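Pyruvate kinase (Pseudomonas aeruginosa, PDB 6QXL) probably catalyses the last step of glycolysis, passing a phosphoryl group from phosphoenolpyruvate to ADP to give pyruvate and ATP, and binds glucose 6-phosphate at a regulatory site. Local coordinates at residues Ala379-Thr384 with Gln438-Glu443; Phe388-Met393 with Ile402-Pro407. All coordinates share one frame; numbering follows the deposited sequence.

In the fold
Contacts 1 and 2 lie about 11 Å apart, centre to centre, in the C-terminal alpha/beta domain, and both are buried. Each sets one helix against one strand of the same sheet, and the two strands are parallel neighbours: strand 377-383 meets helix 436-446 in contact 1, and 402-406 meets helix 388-394 in contact 2. The two helices cover opposite faces of the sheet. Between the strands, Ile-380 O and Tyr-403 N lie 2.9 Å apart, a probable hydrogen bond. Across both interfaces the chemistry is purely apolar, smaller in contact 1 and broader in contact 2. Glucose 6-phosphate is met at and just past the end of strand 377-383, by Leu-383 and Thr-384, and at the first turn of helix 388-394, by Thr-389.

Contact 1 of 2, residues Ala379-Thr384 with Gln438-Glu443; sequences AIICLT and QAAVDE. With G6P (6-O-phosphono-alpha-D-glucopyranose), chain M.
Ile-381 packs against Ala-440 and Val-441 in a small, wholly apolar strand-to-helix contact, where strand 377-383 of the C-terminal alpha/beta domain meets helix 436-446 on one face of the sheet. Both branches of the isoleucine take part. Its CG2 meets the methyl CB of Ala-440 at 3.8 Å, while CD1, at the end of the longer branch, reaches CG2 of Val-441 at 4.0 Å. With CG1 anti to the carbonyl carbon (chi1 -66°) and the branch extended, CD1 is carried out to the valine, whose side chain crosses that of Ile-381 at about a right angle. The small Ala-440 lets the helix come near, its CA 7.3 Å from that of Ile-381. Tyr-405 of the next strand fills in beside Ile-381 and Leu-383 and ties the helix to the sheet through its OH, hydrogen-bonded to Ala-440 O.

Past the strand end the character changes. Thr-384 OG1 is modelled 2.3 Å from O2P of glucose 6-phosphate, a hydrogen bond too short for its length to be trusted, and Gly-387 N is a further partner of that hydroxyl. Leu-383 O probably accepts a bond from the sugar O1, whose modelled place is less sure.

The helix is thus held by shape and burial alone across these two segments, whereas residues at and just past the strand end probably offer the effector polar groups.

Contact 2 of 2, residues Phe388-Met393 with Ile402-Pro407; sequences FTPLIM and IYAYSP. With G6P (6-O-phosphono-alpha-D-glucopyranose), chain M.
Pro-390 and Ile-402 meet where helix 388-394 lies against strand 402-406, and their side chains, with those of Met-393 and Ala-404, make up the contact. The two segments run nearly antiparallel, at 172°, with their axes 8.8 Å apart, as suits the helix and second strand of a beta-alpha-beta unit.

The proline touches two strand residues, through CB and CG of its ring: CB lies 4.0 Å from CG2 of Ile-402, while CG lies the same 4.0 Å from the methyl CB of Ala-404. Ile-402 in turn divides its branches. With chi1 at -59°, CG1 lies beside the backbone N and CG2 anti to it, which turns CG2 to the proline and sends CG1 with CD1 to Met-393. The sulfur SD of Met-393 is also near CG2, at 4.1 Å, and CD1 lies 3.8 Å from CB of Met-393. The methionine meets the isoleucine at a slant, mainly with the base of its side chain; the extended thioether then leads away from the strand, and Met-393 also packs on Ala-364 and Met-368 of helix 359-373.

At the N-terminal end of the helix the partner is the phosphate of glucose 6-phosphate. Thr-389 N donates to O2P at 3.1 Å with an N-H...O angle of 161°. The hydroxyl OG1 of Thr-389 lies 3.1 Å from the same O2P and is also hydrogen-bonded with Thr-470 OG1.

A phosphate at the first turn of a helix probably gains from the helix dipole as well as from the direct amide bond. The short helix divides its labour: Pro-390 and Met-393 lie on the strand, while the amide and hydroxyl of Thr-389 are at the phosphate.

Contact 1 of 2, residues Ala379-Thr384 with Gln438-Glu443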
loop_
_atom_site.group_PDB
_atom_site.type_symbol
_atom_site.label_atom_id
_atom_site.label_comp_id
_atom_site.label_asym_id
_atom_site.label_seq_id
_atom_site.Cartn_x
_atom_site.Cartn_y
_atom_site.Cartn_z
ATOM N N ALA A 379 2.689 3.011 -29.071
ATOM C CA ALA A 379 4.123 2.861 -29.274
ATOM C C ALA A 379 4.883 4.060 -28.769
ATOM O O ALA A 379 4.318 5.118 -28.601
ATOM C CB ALA A 379 4.440 2.630 -30.751
ATOM N N ILE A 380 6.169 3.868 -28.519
ATOM C CA ILE A 380 7.059 4.939 -28.135
ATOM C C ILE A 380 8.176 5.035 -29.145
ATOM O O ILE A 380 8.926 4.090 -29.333
ATOM C CB ILE A 380 7.659 4.695 -26.747
ATOM C CG1 ILE A 380 6.530 4.637 -25.703
ATOM C CG2 ILE A 380 8.713 5.756 -26.432
ATOM C CD1 ILE A 380 7.008 4.494 -24.307
ATOM N N ILE A 381 8.268 6.191 -29.810
ATOM C CA ILE A 381 9.301 6.495 -30.788
ATOM C C ILE A 381 10.381 7.231 -30.026
ATOM O O ILE A 381 10.231 8.400 -29.681
ATOM C CB ILE A 381 8.730 7.340 -31.934
ATOM C CG1 ILE A 381 7.720 6.503 -32.719
ATOM C CG2 ILE A 381 9.829 7.835 -32.870
ATOM C CD1 ILE A 381 6.997 7.285 -33.807
ATOM N N CYS A 382 11.479 6.545 -29.766
ATOM C CA CYS A 382 12.567 7.133 -29.014
ATOM C C CYS A 382 13.743 7.374 -29.955
ATOM O O CYS A 382 14.449 6.442 -30.331
ATOM C CB CYS A 382 12.945 6.221 -27.860
ATOM S SG CYS A 382 14.307 6.893 -26.907
ATOM N N LEU A 383 13.942 8.629 -30.342
ATOM C CA LEU A 383 15.086 8.997 -31.158
ATOM C C LEU A 383 16.289 9.006 -30.253
ATOM O O LEU A 383 16.350 9.796 -29.321
ATOM C CB LEU A 383 14.906 10.364 -31.811
ATOM C CG LEU A 383 13.634 10.634 -32.592
ATOM C CD1 LEU A 383 13.839 11.932 -33.388
ATOM C CD2 LEU A 383 13.215 9.489 -33.496
ATOM N N THR A 384 17.249 8.134 -30.533
ATOM C CA THR A 384 18.393 7.972 -29.661
ATOM C C THR A 384 19.669 7.800 -30.458
ATOM O O THR A 384 19.683 7.174 -31.510
ATOM C CB THR A 384 18.194 6.775 -28.689
ATOM O OG1 THR A 384 19.364 6.611 -27.854
ATOM C CG2 THR A 384 17.887 5.483 -29.458
ATOM N N GLN A 438 6.646 13.019 -38.852
ATOM C CA GLN A 438 5.813 12.179 -39.729
ATOM C C GLN A 438 6.658 11.087 -40.404
ATOM O O GLN A 438 6.136 10.035 -40.743
ATOM C CB GLN A 438 5.095 13.019 -40.785
ATOM C CG GLN A 438 4.180 12.233 -41.729
ATOM C CD GLN A 438 2.984 11.588 -41.043
ATOM O OE1 GLN A 438 2.195 12.277 -40.401
ATOM N NE2 GLN A 438 2.819 10.271 -41.205
ATOM N N ALA A 439 7.953 11.342 -40.574
ATOM C CA ALA A 439 8.848 10.344 -41.125
ATOM C C ALA A 439 8.968 9.150 -40.169
ATOM O O ALA A 439 8.851 7.993 -40.582
ATOM C CB ALA A 439 10.218 10.956 -41.408
ATOM N N ALA A 440 9.185 9.450 -38.891
ATOM C CA ALA A 440 9.211 8.422 -37.846
ATOM C C ALA A 440 7.884 7.663 -37.761
ATOM O O ALA A 440 7.854 6.445 -37.736
ATOM C CB ALA A 440 9.557 9.033 -36.510
ATOM N N VAL A 441 6.782 8.371 -37.781
ATOM C CA VAL A 441 5.491 7.702 -37.745
ATOM C C VAL A 441 5.285 6.823 -38.976
ATOM O O VAL A 441 4.619 5.794 -38.906
ATOM C CB VAL A 441 4.364 8.732 -37.569
ATOM C CG1 VAL A 441 2.972 8.102 -37.697
ATOM C CG2 VAL A 441 4.515 9.387 -36.205
ATOM N N ASP A 442 5.852 7.224 -40.108
ATOM C CA ASP A 442 5.735 6.423 -41.338
ATOM C C ASP A 442 6.354 5.038 -41.172
ATOM O O ASP A 442 5.752 4.031 -41.562
ATOM C CB ASP A 442 6.342 7.148 -42.554
ATOM C CG ASP A 442 5.413 8.213 -43.139
ATOM O OD1 ASP A 442 4.178 8.090 -43.007
ATOM O OD2 ASP A 442 5.927 9.205 -43.705
ATOM N N GLU A 443 7.532 4.999 -40.551
ATOM C CA GLU A 443 8.216 3.738 -40.276
ATOM C C GLU A 443 7.337 2.738 -39.509
ATOM O O GLU A 443 7.394 1.541 -39.767
ATOM C CB GLU A 443 9.510 4.002 -39.507
ATOM C CG GLU A 443 10.568 4.771 -40.297
ATOM C CD GLU A 443 11.208 3.950 -41.407
ATOM O OE1 GLU A 443 11.698 2.884 -41.090
ATOM O OE2 GLU A 443 11.210 4.372 -42.574
HETATM C C1 G6P M . 18.045 12.277 -29.867
HETATM C C2 G6P M . 18.908 13.204 -30.698
HETATM C C3 G6P M . 19.522 14.132 -29.657
HETATM C C4 G6P M . 19.776 13.499 -28.302
HETATM C C5 G6P M . 20.054 12.036 -28.605
HETATM C C6 G6P M . 20.567 11.329 -27.363
HETATM O O1 G6P M . 17.186 11.695 -30.836
HETATM O O2 G6P M . 19.866 12.502 -31.532
HETATM O O3 G6P M . 18.481 15.058 -29.482
HETATM O O4 G6P M . 20.814 14.201 -27.569
HETATM O O5 G6P M . 18.887 11.396 -29.118
HETATM O O6 G6P M . 20.243 9.953 -27.288
HETATM P P G6P M . 20.867 9.022 -26.082
HETATM O O1P G6P M . 22.148 8.418 -26.605
HETATM O O2P G6P M . 19.607 8.189 -26.138
HETATM O O3P G6P M . 21.310 9.785 -24.808
#

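Contact 2 of 2, residues Phe388-Met393 with Ile402-Pro407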
loop_
_atom_site.group_PDB
_atom_site.type_symbol
_atom_site.label_atom_id
_atom_site.label_comp_id
_atom_site.label_asym_id
_atom_site.label_seq_id
_atom_site.Cartn_x
_atom_site.Cartn_y
_atom_site.Cartn_z
ATOM N N PHE A 388 20.881 5.026 -24.797
ATOM C CA PHE A 388 20.694 5.302 -23.379
ATOM C C PHE A 388 19.254 5.620 -22.988
ATOM O O PHE A 388 18.765 5.157 -21.963
ATOM C CB PHE A 388 21.592 6.448 -22.924
ATOM C CG PHE A 388 21.437 6.792 -21.481
ATOM C CD1 PHE A 388 22.050 6.023 -20.501
ATOM C CD2 PHE A 388 20.657 7.873 -21.080
ATOM C CE1 PHE A 388 21.931 6.332 -19.150
ATOM C CE2 PHE A 388 20.498 8.198 -19.739
ATOM C CZ PHE A 388 21.144 7.413 -18.769
ATOM N N THR A 389 18.584 6.434 -23.773
ATOM C CA THR A 389 17.216 6.783 -23.433
ATOM C C THR A 389 16.289 5.558 -23.384
ATOM O O THR A 389 15.590 5.386 -22.413
ATOM C CB THR A 389 16.697 7.924 -24.325
ATOM O OG1 THR A 389 17.493 9.085 -24.105
ATOM C CG2 THR A 389 15.276 8.280 -23.966
ATOM N N PRO A 390 16.301 4.693 -24.396
ATOM C CA PRO A 390 15.434 3.500 -24.307
ATOM C C PRO A 390 15.931 2.454 -23.287
ATOM O O PRO A 390 15.152 1.635 -22.843
ATOM C CB PRO A 390 15.412 2.951 -25.735
ATOM C CG PRO A 390 16.709 3.395 -26.299
ATOM C CD PRO A 390 16.991 4.752 -25.695
ATOM N N LEU A 391 17.195 2.509 -22.886
ATOM C CA LEU A 391 17.626 1.720 -21.751
ATOM C C LEU A 391 16.822 2.075 -20.507
ATOM O O LEU A 391 16.311 1.189 -19.824
ATOM C CB LEU A 391 19.114 1.917 -21.491
ATOM C CG LEU A 391 19.667 1.270 -20.212
ATOM C CD1 LEU A 391 19.569 -0.224 -20.271
ATOM C CD2 LEU A 391 21.098 1.657 -19.985
ATOM N N ILE A 392 16.685 3.369 -20.224
ATOM C CA ILE A 392 15.955 3.831 -19.055
ATOM C C ILE A 392 14.473 3.494 -19.212
ATOM O O ILE A 392 13.856 2.939 -18.306
ATOM C CB ILE A 392 16.131 5.318 -18.834
ATOM C CG1 ILE A 392 17.612 5.708 -18.723
ATOM C CG2 ILE A 392 15.376 5.779 -17.593
ATOM C CD1 ILE A 392 18.413 4.976 -17.685
ATOM N N MET A 393 13.901 3.766 -20.369
ATOM C CA MET A 393 12.492 3.443 -20.567
ATOM C C MET A 393 12.209 1.980 -20.215
ATOM O O MET A 393 11.225 1.680 -19.542
ATOM C CB MET A 393 12.046 3.719 -21.999
ATOM C CG MET A 393 12.096 5.184 -22.406
ATOM S SD MET A 393 11.505 5.374 -24.086
ATOM C CE MET A 393 11.509 7.147 -24.241
ATOM N N ILE A 402 8.630 -0.221 -27.234
ATOM C CA ILE A 402 9.621 0.839 -27.262
ATOM C C ILE A 402 10.483 0.680 -28.515
ATOM O O ILE A 402 11.166 -0.329 -28.694
ATOM C CB ILE A 402 10.515 0.760 -26.020
ATOM C CG1 ILE A 402 9.656 0.879 -24.760
ATOM C CG2 ILE A 402 11.605 1.831 -26.072
ATOM C CD1 ILE A 402 10.392 0.618 -23.470
ATOM N N TYR A 403 10.450 1.679 -29.393
ATOM C CA TYR A 403 11.244 1.657 -30.630
ATOM C C TYR A 403 12.435 2.582 -30.531
ATOM O O TYR A 403 12.260 3.773 -30.340
ATOM C CB TYR A 403 10.367 2.027 -31.790
ATOM C CG TYR A 403 9.301 1.003 -32.039
ATOM C CD1 TYR A 403 9.582 -0.164 -32.733
ATOM C CD2 TYR A 403 8.014 1.183 -31.568
ATOM C CE1 TYR A 403 8.597 -1.119 -32.955
ATOM C CE2 TYR A 403 7.028 0.229 -31.816
ATOM C CZ TYR A 403 7.344 -0.909 -32.502
ATOM O OH TYR A 403 6.378 -1.832 -32.721
ATOM N N ALA A 404 13.637 2.021 -30.625
ATOM C CA ALA A 404 14.873 2.803 -30.631
ATOM C C ALA A 404 15.213 3.180 -32.088
ATOM O O ALA A 404 15.630 2.322 -32.886
ATOM C CB ALA A 404 16.005 2.003 -30.002
ATOM N N TYR A 405 14.988 4.454 -32.412
ATOM C CA TYR A 405 15.334 5.039 -33.703
ATOM C C TYR A 405 16.768 5.545 -33.637
ATOM O O TYR A 405 17.083 6.463 -32.865
ATOM C CB TYR A 405 14.391 6.188 -34.046
ATOM C CG TYR A 405 13.000 5.773 -34.508
ATOM C CD1 TYR A 405 12.184 4.968 -33.734
ATOM C CD2 TYR A 405 12.489 6.236 -35.695
ATOM C CE1 TYR A 405 10.904 4.618 -34.167
ATOM C CE2 TYR A 405 11.215 5.870 -36.136
ATOM C CZ TYR A 405 10.431 5.075 -35.358
ATOM O OH TYR A 405 9.165 4.728 -35.781
ATOM N N SER A 406 17.646 4.944 -34.428
ATOM C CA SER A 406 19.029 5.362 -34.437
ATOM C C SER A 406 19.625 5.181 -35.822
ATOM O O SER A 406 19.218 4.297 -36.578
ATOM C CB SER A 406 19.831 4.581 -33.410
ATOM O OG SER A 406 21.070 5.211 -33.140
ATOM N N PRO A 407 20.566 6.046 -36.183
ATOM C CA PRO A 407 21.264 5.851 -37.438
ATOM C C PRO A 407 22.449 4.889 -37.301
ATOM O O PRO A 407 22.829 4.272 -38.280
ATOM C CB PRO A 407 21.733 7.260 -37.774
ATOM C CG PRO A 407 21.979 7.896 -36.434
ATOM C CD PRO A 407 20.928 7.325 -35.539
HETATM C C1 G6P M . 18.045 12.277 -29.867
HETATM C C2 G6P M . 18.908 13.204 -30.698
HETATM C C3 G6P M . 19.522 14.132 -29.657
HETATM C C4 G6P M . 19.776 13.499 -28.302
HETATM C C5 G6P M . 20.054 12.036 -28.605
HETATM C C6 G6P M . 20.567 11.329 -27.363
HETATM O O1 G6P M . 17.186 11.695 -30.836
HETATM O O2 G6P M . 19.866 12.502 -31.532
HETATM O O3 G6P M . 18.481 15.058 -29.482
HETATM O O4 G6P M . 20.814 14.201 -27.569
HETATM O O5 G6P M . 18.887 11.396 -29.118
HETATM O O6 G6P M . 20.243 9.953 -27.288
HETATM P P G6P M . 20.867 9.022 -26.082
HETATM O O1P G6P M . 22.148 8.418 -26.605
HETATM O O2P G6P M . 19.607 8.189 -26.138
HETATM O O3P G6P M . 21.310 9.785 -24.808
#